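Side-chain contacts in urocanate hydratase (Paenibacillus sp. Soil724D2, PDB 7NED), which catalyses the hydration of urocanate-type substrates with the help of NAD+, and probably acts on thiourocanate in bacterial ergothioneine catabolism: residues A[163-166]-A[172-175]; A[185-188]-A[192-195]; A[210-215]-A[228-233]; A[255-258]-A[263-266]. All coordinates share one frame; numbering follows the deposited sequence.

In the fold
All four contacts lie in the Rossmann-like part of the chain and reach the same NAD. They follow one another along the sequence without overlap. Interactions 1, 2 and 3 hang on the parallel sheet: the loop after strand 159-163, then strand 182-187, then strand 226-231, which neighbours 182-187. The centres of interactions 1 and 2 are about 8 Å apart, those of 2 and 3 about 10 Å. Interaction 4, in the long loop after strand 250-251, has its centre about 14 Å from those of interactions 1 and 2 and about 20 Å from that of 3, yet its atoms touch all three. Together they surround the adenosine half of the cofactor and extend to its phosphates and second ribose.

Interaction 1. Residues A[163-166]-A[172-175]; sequences AGLG and QPLA. With NAD (nicotinamide-adenine-dinucleotide), chain C.
Gln172 reaches back from the first turn of helix 172-178 and lays its amide end against the backbone of Ala163 and Gly164, while its neighbour Pro173 meets Leu165. The glutamine leaves the helix with CG anti to the carbonyl carbon (chi1 -66°) and runs on extended, which carries the amide to the end of strand 159-163. There Gln172 NE2 donates to Ala163 O at 3.3 Å. The bond is nearly straight at the hydrogen, and the acceptor lies in the plane of the glutamine amide; seen from the carbonyl, however, the donor stands above its plane, 62° out. Gly164 O is also close to Gln172 NE2, at 3.0 Å. Beyond the two segments NE2 also donates to Gly169 O, and OE1 bonds to Thr162 OG1, so the amide is held from both ends.

The apolar half is a single meeting: the CD2 branch of Leu165 lies obliquely across the proline ring, 3.7 Å from Pro173 CD and 3.9 Å from Pro173 CG. Cys185 of strand 182-187 packs on both residues.

Residues 164-169 read GLGGMG, matching the GxGxxG loop that follows the first strand of a Rossmann fold. With no side chain in the way, Gly166 CA comes to 3.2 Å from NAD O5B, and Gly164 CA lies 3.7 Å from NAD O4B. The chemistry implies a division of labour: one buried amide, bonded at both its oxygen and its nitrogen, ties the loop to the helix behind it, while the bare glycines let the cofactor come up against the backbone in front.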
# COMPACT_ATOMS: atom_id res chain seq x y z
N ALA A 163 -21.83 1.80 -24.29
CA ALA A 163 -21.57 0.43 -24.69
C ALA A 163 -21.22 -0.39 -23.45
O ALA A 163 -20.78 0.16 -22.43
CB ALA A 163 -20.42 0.36 -25.71
N GLY A 164 -21.40 -1.70 -23.57
CA GLY A 164 -21.05 -2.60 -22.50
C GLY A 164 -22.21 -2.90 -21.58
O GLY A 164 -22.67 -2.02 -20.86
N LEU A 165 -22.67 -4.15 -21.60
CA LEU A 165 -23.73 -4.56 -20.69
C LEU A 165 -23.27 -5.71 -19.80
O LEU A 165 -23.99 -6.71 -19.64
CB LEU A 165 -24.97 -4.98 -21.46
CG LEU A 165 -25.67 -3.86 -22.25
CD1 LEU A 165 -26.86 -4.43 -23.06
CD2 LEU A 165 -26.14 -2.77 -21.26
N GLY A 166 -22.08 -5.58 -19.22
CA GLY A 166 -21.54 -6.55 -18.28
C GLY A 166 -22.01 -6.31 -16.86
O GLY A 166 -23.10 -5.76 -16.63
N GLN A 172 -26.27 0.58 -16.89
CA GLN A 172 -26.44 1.84 -17.60
C GLN A 172 -27.84 2.00 -18.18
O GLN A 172 -28.39 3.11 -18.09
CB GLN A 172 -25.38 1.94 -18.71
CG GLN A 172 -23.96 2.03 -18.24
CD GLN A 172 -23.01 2.00 -19.40
OE1 GLN A 172 -22.43 3.02 -19.78
NE2 GLN A 172 -22.93 0.83 -20.05
N PRO A 173 -28.46 0.99 -18.79
CA PRO A 173 -29.79 1.23 -19.36
C PRO A 173 -30.80 1.64 -18.31
O PRO A 173 -31.65 2.51 -18.58
CB PRO A 173 -30.15 -0.12 -20.02
CG PRO A 173 -29.19 -1.10 -19.46
CD PRO A 173 -27.94 -0.34 -19.12
N LEU A 174 -30.74 1.05 -17.12
CA LEU A 174 -31.68 1.43 -16.08
C LEU A 174 -31.34 2.80 -15.50
O LEU A 174 -32.24 3.60 -15.23
CB LEU A 174 -31.72 0.38 -14.99
CG LEU A 174 -32.87 0.45 -14.02
CD1 LEU A 174 -34.28 0.54 -14.74
CD2 LEU A 174 -32.78 -0.78 -13.15
N ALA A 175 -30.06 3.10 -15.31
CA ALA A 175 -29.72 4.46 -14.93
C ALA A 175 -30.25 5.44 -15.97
O ALA A 175 -30.81 6.47 -15.62
CB ALA A 175 -28.20 4.61 -14.78
PA NAD C . -17.57 -6.86 -17.86
O1A NAD C . -16.30 -7.36 -18.55
O2A NAD C . -18.52 -7.67 -17.08
O5B NAD C . -18.52 -6.41 -19.19
C5B NAD C . -17.84 -5.77 -20.19
C4B NAD C . -18.87 -5.76 -21.41
O4B NAD C . -18.34 -5.17 -22.57
C3B NAD C . -19.08 -7.28 -21.71
O3B NAD C . -20.42 -7.57 -21.77
C2B NAD C . -18.41 -7.45 -23.11
O2B NAD C . -19.09 -8.31 -23.95
C1B NAD C . -18.66 -6.05 -23.66
N9A NAD C . -17.73 -5.63 -24.71
C8A NAD C . -16.36 -5.87 -24.83
N7A NAD C . -15.84 -5.35 -25.91
C5A NAD C . -16.90 -4.70 -26.54
C6A NAD C . -17.00 -3.97 -27.74
N6A NAD C . -15.92 -3.74 -28.52
N1A NAD C . -18.20 -3.44 -28.11
C2A NAD C . -19.25 -3.72 -27.30
N3A NAD C . -19.31 -4.40 -26.15
C4A NAD C . -18.10 -4.89 -25.79
O3 NAD C . -17.02 -5.51 -17.28
PN NAD C . -17.87 -4.69 -16.21
O1N NAD C . -17.92 -5.12 -14.78
O2N NAD C . -19.11 -4.19 -16.92
O5D NAD C . -16.99 -3.22 -16.05
C5D NAD C . -16.79 -2.54 -17.30
C4D NAD C . -15.88 -1.36 -17.06
O4D NAD C . -16.31 -0.60 -15.95
C3D NAD C . -14.50 -2.06 -16.57
O3D NAD C . -13.37 -1.43 -17.16
C2D NAD C . -14.48 -1.80 -15.02
O2D NAD C . -13.25 -1.57 -14.47
C1D NAD C . -15.12 -0.39 -15.22
N1N NAD C . -15.43 0.40 -14.02
C2N NAD C . -14.27 0.84 -13.41
C3N NAD C . -14.33 1.66 -12.30
C7N NAD C . -12.98 2.05 -11.66
O7N NAD C . -12.80 3.07 -11.00
N7N NAD C . -11.94 1.15 -11.80
C4N NAD C . -15.60 2.03 -11.85
C5N NAD C . -16.74 1.57 -12.50
C6N NAD C . -16.65 0.75 -13.63

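Interaction 2. Residues A[185-188]-A[192-195]; sequences CVEV and RVDR. With NAD (nicotinamide-adenine-dinucleotide), chain C.
Glu187, at the end of strand 182-187, packs against Arg192 and Val193 of helix 190-198. It is the acid at the end of the second Rossmann strand, which in NAD-binding members of this fold takes the adenosine ribose.

The packing between the segments is mainly carbon on carbon, with no hydrogen bond between them. Glu187 CG rests 3.7 Å from Val193 CG2, the two side chains running alongside each other but pointing opposite ways. Arg192 CB lies 3.8 Å from Glu187 CD. The carboxylate and guanidinium planes are only 10° apart, but their charged atoms do not touch.

The polar work is done on the cofactor. Bent at chi2 (61°), the glutamate presents both oxygens to the sugar: NAD O3B donates to Glu187 OE1 and NAD O2B to Glu187 OE2, each at 2.6 Å. Backbone N-H groups of Leu165 and Ser189 bond to OE1 and OE2 respectively, which fixes the rotation of the carboxylate.

Arg192 turns its end away from the glutamate. Glu34 forms a salt bridge with NH2, and O3B lies over one face of the guanidinium, offset toward the rim. A weak hydrogen bond runs from Arg192 NH2 to phosphate oxygen NAD O2A, 3.0 Å away.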
# COMPACT_ATOMS: atom_id res chain seq x y z
N CYS A 185 -27.46 1.11 -25.84
CA CYS A 185 -26.30 0.40 -25.29
C CYS A 185 -25.80 -0.63 -26.29
O CYS A 185 -26.51 -1.60 -26.59
CB CYS A 185 -26.67 -0.28 -23.98
SG CYS A 185 -27.39 0.87 -22.79
N VAL A 186 -24.60 -0.40 -26.82
CA VAL A 186 -23.97 -1.33 -27.76
C VAL A 186 -23.25 -2.41 -26.97
O VAL A 186 -22.44 -2.10 -26.08
CB VAL A 186 -22.99 -0.61 -28.70
CG1 VAL A 186 -22.44 -1.57 -29.74
CG2 VAL A 186 -23.62 0.61 -29.35
N GLU A 187 -23.52 -3.67 -27.31
CA GLU A 187 -22.94 -4.80 -26.61
C GLU A 187 -22.63 -5.90 -27.63
O GLU A 187 -23.46 -6.19 -28.49
CB GLU A 187 -23.90 -5.28 -25.50
CG GLU A 187 -23.66 -6.66 -24.95
CD GLU A 187 -22.27 -6.82 -24.31
OE1 GLU A 187 -21.91 -6.09 -23.33
OE2 GLU A 187 -21.52 -7.69 -24.79
N VAL A 188 -21.45 -6.48 -27.58
CA VAL A 188 -21.09 -7.48 -28.56
C VAL A 188 -21.70 -8.85 -28.37
O VAL A 188 -21.87 -9.54 -29.30
CB VAL A 188 -19.58 -7.71 -28.69
CG1 VAL A 188 -18.91 -6.59 -29.43
CG2 VAL A 188 -18.95 -8.00 -27.36
N ARG A 192 -25.17 -11.39 -23.21
CA ARG A 192 -25.28 -10.31 -22.29
C ARG A 192 -26.51 -9.49 -22.58
O ARG A 192 -27.15 -9.12 -21.66
CB ARG A 192 -24.06 -9.43 -22.22
CG ARG A 192 -22.78 -10.16 -22.01
CD ARG A 192 -22.29 -10.17 -20.59
NE ARG A 192 -20.94 -10.67 -20.61
CZ ARG A 192 -19.96 -10.43 -19.74
NH1 ARG A 192 -18.80 -11.02 -19.94
NH2 ARG A 192 -20.11 -9.67 -18.70
N VAL A 193 -26.78 -9.18 -23.83
CA VAL A 193 -28.01 -8.42 -24.12
C VAL A 193 -29.23 -9.12 -23.53
O VAL A 193 -30.08 -8.48 -22.88
CB VAL A 193 -28.17 -8.18 -25.63
CG1 VAL A 193 -29.48 -7.49 -25.86
CG2 VAL A 193 -27.06 -7.30 -26.18
N ASP A 194 -29.34 -10.44 -23.73
CA ASP A 194 -30.51 -11.18 -23.25
C ASP A 194 -30.59 -11.17 -21.73
O ASP A 194 -31.67 -11.01 -21.14
CB ASP A 194 -30.43 -12.63 -23.73
CG ASP A 194 -30.91 -12.78 -25.14
OD1 ASP A 194 -31.91 -12.13 -25.49
OD2 ASP A 194 -30.27 -13.56 -25.90
N ARG A 195 -29.46 -11.39 -21.06
CA ARG A 195 -29.44 -11.33 -19.60
C ARG A 195 -30.05 -10.03 -19.10
O ARG A 195 -30.87 -10.03 -18.17
CB ARG A 195 -28.00 -11.51 -19.10
CG ARG A 195 -27.88 -11.59 -17.58
CD ARG A 195 -28.75 -12.72 -17.08
NE ARG A 195 -28.75 -12.87 -15.63
CZ ARG A 195 -29.29 -13.92 -15.00
NH1 ARG A 195 -29.26 -13.99 -13.67
NH2 ARG A 195 -29.87 -14.89 -15.70
PA NAD C . -17.57 -6.86 -17.86
O1A NAD C . -16.30 -7.36 -18.55
O2A NAD C . -18.52 -7.67 -17.08
O5B NAD C . -18.52 -6.41 -19.19
C5B NAD C . -17.84 -5.77 -20.19
C4B NAD C . -18.87 -5.76 -21.41
O4B NAD C . -18.34 -5.17 -22.57
C3B NAD C . -19.08 -7.28 -21.71
O3B NAD C . -20.42 -7.57 -21.77
C2B NAD C . -18.41 -7.45 -23.11
O2B NAD C . -19.09 -8.31 -23.95
C1B NAD C . -18.66 -6.05 -23.66
N9A NAD C . -17.73 -5.63 -24.71
C8A NAD C . -16.36 -5.87 -24.83
N7A NAD C . -15.84 -5.35 -25.91
C5A NAD C . -16.90 -4.70 -26.54
C6A NAD C . -17.00 -3.97 -27.74
N6A NAD C . -15.92 -3.74 -28.52
N1A NAD C . -18.20 -3.44 -28.11
C2A NAD C . -19.25 -3.72 -27.30
N3A NAD C . -19.31 -4.40 -26.15
C4A NAD C . -18.10 -4.89 -25.79
O3 NAD C . -17.02 -5.51 -17.28
PN NAD C . -17.87 -4.69 -16.21
O1N NAD C . -17.92 -5.12 -14.78
O2N NAD C . -19.11 -4.19 -16.92
O5D NAD C . -16.99 -3.22 -16.05
C5D NAD C . -16.79 -2.54 -17.30
C4D NAD C . -15.88 -1.36 -17.06
O4D NAD C . -16.31 -0.60 -15.95
C3D NAD C . -14.50 -2.06 -16.57
O3D NAD C . -13.37 -1.43 -17.16
C2D NAD C . -14.48 -1.80 -15.02
O2D NAD C . -13.25 -1.57 -14.47
C1D NAD C . -15.12 -0.39 -15.22
N1N NAD C . -15.43 0.40 -14.02
C2N NAD C . -14.27 0.84 -13.41
C3N NAD C . -14.33 1.66 -12.30
C7N NAD C . -12.98 2.05 -11.66
O7N NAD C . -12.80 3.07 -11.00
N7N NAD C . -11.94 1.15 -11.80
C4N NAD C . -15.60 2.03 -11.85
C5N NAD C . -16.74 1.57 -12.50
C6N NAD C . -16.65 0.75 -13.63

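Interaction 3. Residues A[210-215]-A[228-233]. With NAD (nicotinamide-adenine-dinucleotide), chain C.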
# COMPACT_ATOMS: atom_id res chain seq x y z
N ASP A 210 -30.52 0.55 -37.54
CA ASP A 210 -31.63 1.36 -38.00
C ASP A 210 -32.83 1.24 -37.07
O ASP A 210 -33.46 2.24 -36.72
CB ASP A 210 -32.03 0.98 -39.43
CG ASP A 210 -30.99 1.40 -40.46
OD1 ASP A 210 -30.06 2.16 -40.11
OD2 ASP A 210 -31.14 1.00 -41.63
N GLU A 211 -33.17 0.01 -36.68
CA GLU A 211 -34.29 -0.19 -35.77
C GLU A 211 -34.02 0.47 -34.43
O GLU A 211 -34.91 1.11 -33.84
CB GLU A 211 -34.57 -1.67 -35.59
CG GLU A 211 -35.70 -1.94 -34.65
CD GLU A 211 -36.19 -3.36 -34.69
OE1 GLU A 211 -35.42 -4.27 -34.29
OE2 GLU A 211 -37.37 -3.56 -35.01
N ALA A 212 -32.79 0.34 -33.93
CA ALA A 212 -32.45 0.97 -32.66
C ALA A 212 -32.63 2.47 -32.73
O ALA A 212 -33.19 3.08 -31.81
CB ALA A 212 -31.01 0.64 -32.25
N LEU A 213 -32.13 3.10 -33.81
CA LEU A 213 -32.24 4.56 -33.92
C LEU A 213 -33.68 4.99 -34.11
O LEU A 213 -34.08 6.06 -33.62
CB LEU A 213 -31.39 5.07 -35.08
CG LEU A 213 -29.87 4.92 -34.96
CD1 LEU A 213 -29.20 5.12 -36.31
CD2 LEU A 213 -29.31 5.90 -33.93
N LEU A 214 -34.49 4.19 -34.81
CA LEU A 214 -35.91 4.51 -34.93
C LEU A 214 -36.57 4.55 -33.55
O LEU A 214 -37.30 5.49 -33.23
CB LEU A 214 -36.61 3.48 -35.83
CG LEU A 214 -38.13 3.54 -35.81
CD1 LEU A 214 -38.57 4.84 -36.49
CD2 LEU A 214 -38.75 2.33 -36.51
N TRP A 215 -36.32 3.52 -32.73
CA TRP A 215 -36.81 3.52 -31.35
C TRP A 215 -36.30 4.72 -30.55
O TRP A 215 -37.06 5.36 -29.80
CB TRP A 215 -36.39 2.21 -30.68
CG TRP A 215 -37.13 1.02 -31.17
CD1 TRP A 215 -38.25 1.01 -31.94
CD2 TRP A 215 -36.76 -0.35 -30.96
NE1 TRP A 215 -38.64 -0.29 -32.20
CE2 TRP A 215 -37.73 -1.15 -31.61
CE3 TRP A 215 -35.70 -0.98 -30.30
CZ2 TRP A 215 -37.68 -2.54 -31.61
CZ3 TRP A 215 -35.65 -2.37 -30.28
CH2 TRP A 215 -36.63 -3.14 -30.94
N VAL A 228 -32.38 0.63 -25.20
CA VAL A 228 -32.23 -0.28 -26.33
C VAL A 228 -30.85 -0.91 -26.26
O VAL A 228 -29.84 -0.20 -26.20
CB VAL A 228 -32.41 0.44 -27.66
CG1 VAL A 228 -32.28 -0.56 -28.79
CG2 VAL A 228 -33.76 1.18 -27.68
N GLY A 229 -30.81 -2.25 -26.27
CA GLY A 229 -29.56 -2.96 -26.39
C GLY A 229 -29.38 -3.35 -27.84
O GLY A 229 -30.21 -4.05 -28.42
N LEU A 230 -28.30 -2.87 -28.43
CA LEU A 230 -27.95 -3.17 -29.81
C LEU A 230 -26.79 -4.15 -29.83
O LEU A 230 -25.71 -3.83 -29.33
CB LEU A 230 -27.58 -1.89 -30.56
CG LEU A 230 -27.10 -2.06 -31.99
CD1 LEU A 230 -28.17 -2.73 -32.85
CD2 LEU A 230 -26.64 -0.71 -32.54
N THR A 231 -27.01 -5.33 -30.42
CA THR A 231 -25.92 -6.28 -30.56
C THR A 231 -24.95 -5.81 -31.63
O THR A 231 -25.31 -5.69 -32.81
CB THR A 231 -26.47 -7.65 -30.92
OG1 THR A 231 -27.30 -8.09 -29.85
CG2 THR A 231 -25.33 -8.64 -31.06
N GLY A 232 -23.72 -5.56 -31.22
CA GLY A 232 -22.71 -5.04 -32.12
C GLY A 232 -21.48 -4.63 -31.35
O GLY A 232 -21.45 -4.65 -30.11
N ASN A 233 -20.47 -4.23 -32.10
CA ASN A 233 -19.21 -3.80 -31.55
C ASN A 233 -19.17 -2.28 -31.53
O ASN A 233 -19.45 -1.63 -32.54
CB ASN A 233 -18.07 -4.37 -32.38
CG ASN A 233 -16.74 -4.24 -31.70
OD1 ASN A 233 -16.32 -3.14 -31.32
ND2 ASN A 233 -16.07 -5.37 -31.53
PA NAD C . -17.57 -6.86 -17.86
O1A NAD C . -16.30 -7.36 -18.55
O2A NAD C . -18.52 -7.67 -17.08
O5B NAD C . -18.52 -6.41 -19.19
C5B NAD C . -17.84 -5.77 -20.19
C4B NAD C . -18.87 -5.76 -21.41
O4B NAD C . -18.34 -5.17 -22.57
C3B NAD C . -19.08 -7.28 -21.71
O3B NAD C . -20.42 -7.57 -21.77
C2B NAD C . -18.41 -7.45 -23.11
O2B NAD C . -19.09 -8.31 -23.95
C1B NAD C . -18.66 -6.05 -23.66
N9A NAD C . -17.73 -5.63 -24.71
C8A NAD C . -16.36 -5.87 -24.83
N7A NAD C . -15.84 -5.35 -25.91
C5A NAD C . -16.90 -4.70 -26.54
C6A NAD C . -17.00 -3.97 -27.74
N6A NAD C . -15.92 -3.74 -28.52
N1A NAD C . -18.20 -3.44 -28.11
C2A NAD C . -19.25 -3.72 -27.30
N3A NAD C . -19.31 -4.40 -26.15
C4A NAD C . -18.10 -4.89 -25.79
O3 NAD C . -17.02 -5.51 -17.28
PN NAD C . -17.87 -4.69 -16.21
O1N NAD C . -17.92 -5.12 -14.78
O2N NAD C . -19.11 -4.19 -16.92
O5D NAD C . -16.99 -3.22 -16.05
C5D NAD C . -16.79 -2.54 -17.30
C4D NAD C . -15.88 -1.36 -17.06
O4D NAD C . -16.31 -0.60 -15.95
C3D NAD C . -14.50 -2.06 -16.57
O3D NAD C . -13.37 -1.43 -17.16
C2D NAD C . -14.48 -1.80 -15.02
O2D NAD C . -13.25 -1.57 -14.47
C1D NAD C . -15.12 -0.39 -15.22
N1N NAD C . -15.43 0.40 -14.02
C2N NAD C . -14.27 0.84 -13.41
C3N NAD C . -14.33 1.66 -12.30
C7N NAD C . -12.98 2.05 -11.66
O7N NAD C . -12.80 3.07 -11.00
N7N NAD C . -11.94 1.15 -11.80
C4N NAD C . -15.60 2.03 -11.85
C5N NAD C . -16.74 1.57 -12.50
C6N NAD C . -16.65 0.75 -13.63
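Trp215 and Ala212 on helix 209-222 pack against Val228 of strand 226-231, inside the beta-alpha-beta unit formed by strand 204-206, this helix and strand 226-231. The short segments of helix and strand run nearly antiparallel, at 166°, with their axes 9.1 Å apart.

Trp215 can be followed outward. Its CB lies 4.1 Å from Val228 CG2. Chi1 of -72° puts CG anti to the carbonyl carbon, and a small chi2 turns the six-membered part of the indole toward the strand. CE3 then faces both valine branches, 3.8 Å from Val228 CG1 and 3.9 Å from Val228 CG2, and CZ3 reaches CG1 too. The valine methyl thus meets the ring at its edge, near its plane, the two side chains crossing at about a right angle. Over one face lies Glu211 CG, and Arg204 makes a cation-pi contact with the ring.

Ala212 CB meets the same methyl, 3.9 Å from Val228 CG1, with Leu230 CD1 more loosely placed on it. This packing seats the helix on the sheet.

Beyond the strand the chain turns to the cofactor, where Asn233 N-caps helix 234-243. Its OD1 accepts a hydrogen bond from the adenine amino group, NAD N6A, at 2.9 Å and 148°.

Interaction 4. Residues A[255-258]-A[263-266]; sequences TSAH and GYVP. With NAD (nicotinamide-adenine-dinucleotide), chain C.
Ser256 and Gly263 bring their backbones together, CA to CA 4.6 Å, and Ala257 faces Tyr264 in the next pairing. Neither segment is helix or strand. Ser256 is the centre of an inverse gamma turn, marked by a weak bond from Ala257 N to Thr255 O at 2.9 Å. Across the gap Gly263 CA makes a CH...O contact with Ser256 O, 3.5 Å away.

Thr255 and Tyr264 carry the side-chain contact. The hydroxyl of Thr255 comes to the edge of the tyrosine ring, near its plane, with OG1 3.4 Å from Tyr264 CD2; it is itself hydrogen-bonded to Asp253. Ala257 CB adds an apolar touch at the same ring carbon. The phenol end of the tyrosine is tied to Glu296 on helix 282-305.

These residues belong to the long loop after strand 250-251, on the cofactor side of the Rossmann-like sheet, and both segments wrap the NAD. With CG anti to the backbone N (chi1 -164°), Tyr264 sets one ring face against the adenine amino nitrogen, NAD N6A, 3.2 Å from Tyr264 CZ and offset toward the rim. Thr255 CG2 packs 3.6 Å from NAD C4A. The adenine is also read by backbone: Val265 N donates to NAD N7A at 2.9 Å in an almost straight bond (172°), and N6A gives a weak one to Val265 O, which Asn233 ND2 also binds. Toward the other end of the cofactor, His258 turns its imidazole to the second ribose, where ND1 makes a weak hydrogen bond to NAD O3D at 2.7 Å, while His258 NE2 bonds to Ala43 O.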
# COMPACT_ATOMS: atom_id res chain seq x y z
N THR A 255 -17.35 -0.56 -21.68
CA THR A 255 -16.84 -1.83 -22.06
C THR A 255 -15.65 -2.13 -21.11
O THR A 255 -15.12 -1.30 -20.43
CB THR A 255 -16.28 -1.83 -23.49
OG1 THR A 255 -15.28 -0.85 -23.59
CG2 THR A 255 -17.37 -1.55 -24.52
N SER A 256 -15.12 -3.32 -21.23
CA SER A 256 -13.96 -3.68 -20.47
C SER A 256 -12.66 -3.23 -21.19
O SER A 256 -11.86 -4.03 -21.47
CB SER A 256 -13.95 -5.18 -20.22
OG SER A 256 -14.14 -5.86 -21.43
N ALA A 257 -12.49 -1.94 -21.43
CA ALA A 257 -11.35 -1.38 -22.11
C ALA A 257 -10.09 -1.43 -21.28
O ALA A 257 -9.06 -1.22 -21.78
CB ALA A 257 -11.63 0.03 -22.60
N HIS A 258 -10.21 -1.71 -20.02
CA HIS A 258 -9.01 -1.80 -19.18
C HIS A 258 -8.18 -3.03 -19.47
O HIS A 258 -7.03 -3.11 -19.01
CB HIS A 258 -9.41 -1.83 -17.70
CG HIS A 258 -10.16 -3.06 -17.31
ND1 HIS A 258 -11.48 -3.28 -17.67
CD2 HIS A 258 -9.78 -4.15 -16.59
CE1 HIS A 258 -11.87 -4.45 -17.19
NE2 HIS A 258 -10.86 -4.99 -16.52
N GLY A 263 -10.85 -8.44 -21.99
CA GLY A 263 -11.94 -7.49 -21.96
C GLY A 263 -12.43 -7.09 -23.34
O GLY A 263 -13.30 -7.74 -23.91
N TYR A 264 -11.83 -6.05 -23.91
CA TYR A 264 -12.35 -5.39 -25.11
C TYR A 264 -12.26 -6.28 -26.35
O TYR A 264 -11.18 -6.77 -26.72
CB TYR A 264 -11.55 -4.11 -25.34
CG TYR A 264 -12.25 -3.22 -26.30
CD1 TYR A 264 -12.18 -3.45 -27.66
CD2 TYR A 264 -13.04 -2.18 -25.84
CE1 TYR A 264 -12.88 -2.63 -28.57
CE2 TYR A 264 -13.73 -1.34 -26.73
CZ TYR A 264 -13.64 -1.58 -28.08
OH TYR A 264 -14.31 -0.76 -28.95
N VAL A 265 -13.39 -6.46 -27.03
CA VAL A 265 -13.46 -7.30 -28.23
C VAL A 265 -13.13 -6.43 -29.44
O VAL A 265 -13.86 -5.46 -29.70
CB VAL A 265 -14.83 -7.94 -28.40
CG1 VAL A 265 -14.80 -8.79 -29.64
CG2 VAL A 265 -15.17 -8.76 -27.14
N PRO A 266 -12.09 -6.75 -30.19
CA PRO A 266 -11.73 -5.93 -31.34
C PRO A 266 -12.78 -6.04 -32.41
O PRO A 266 -13.55 -6.99 -32.47
CB PRO A 266 -10.41 -6.55 -31.83
CG PRO A 266 -9.92 -7.41 -30.71
CD PRO A 266 -11.18 -7.90 -30.03
PA NAD C . -17.57 -6.86 -17.86
O1A NAD C . -16.30 -7.36 -18.55
O2A NAD C . -18.52 -7.67 -17.08
O5B NAD C . -18.52 -6.41 -19.19
C5B NAD C . -17.84 -5.77 -20.19
C4B NAD C . -18.87 -5.76 -21.41
O4B NAD C . -18.34 -5.17 -22.57
C3B NAD C . -19.08 -7.28 -21.71
O3B NAD C . -20.42 -7.57 -21.77
C2B NAD C . -18.41 -7.45 -23.11
O2B NAD C . -19.09 -8.31 -23.95
C1B NAD C . -18.66 -6.05 -23.66
N9A NAD C . -17.73 -5.63 -24.71
C8A NAD C . -16.36 -5.87 -24.83
N7A NAD C . -15.84 -5.35 -25.91
C5A NAD C . -16.90 -4.70 -26.54
C6A NAD C . -17.00 -3.97 -27.74
N6A NAD C . -15.92 -3.74 -28.52
N1A NAD C . -18.20 -3.44 -28.11
C2A NAD C . -19.25 -3.72 -27.30
N3A NAD C . -19.31 -4.40 -26.15
C4A NAD C . -18.10 -4.89 -25.79
O3 NAD C . -17.02 -5.51 -17.28
PN NAD C . -17.87 -4.69 -16.21
O1N NAD C . -17.92 -5.12 -14.78
O2N NAD C . -19.11 -4.19 -16.92
O5D NAD C . -16.99 -3.22 -16.05
C5D NAD C . -16.79 -2.54 -17.30
C4D NAD C . -15.88 -1.36 -17.06
O4D NAD C . -16.31 -0.60 -15.95
C3D NAD C . -14.50 -2.06 -16.57
O3D NAD C . -13.37 -1.43 -17.16
C2D NAD C . -14.48 -1.80 -15.02
O2D NAD C . -13.25 -1.57 -14.47
C1D NAD C . -15.12 -0.39 -15.22
N1N NAD C . -15.43 0.40 -14.02
C2N NAD C . -14.27 0.84 -13.41
C3N NAD C . -14.33 1.66 -12.30
C7N NAD C . -12.98 2.05 -11.66
O7N NAD C . -12.80 3.07 -11.00
N7N NAD C . -11.94 1.15 -11.80
C4N NAD C . -15.60 2.03 -11.85
C5N NAD C . -16.74 1.57 -12.50
C6N NAD C . -16.65 0.75 -13.63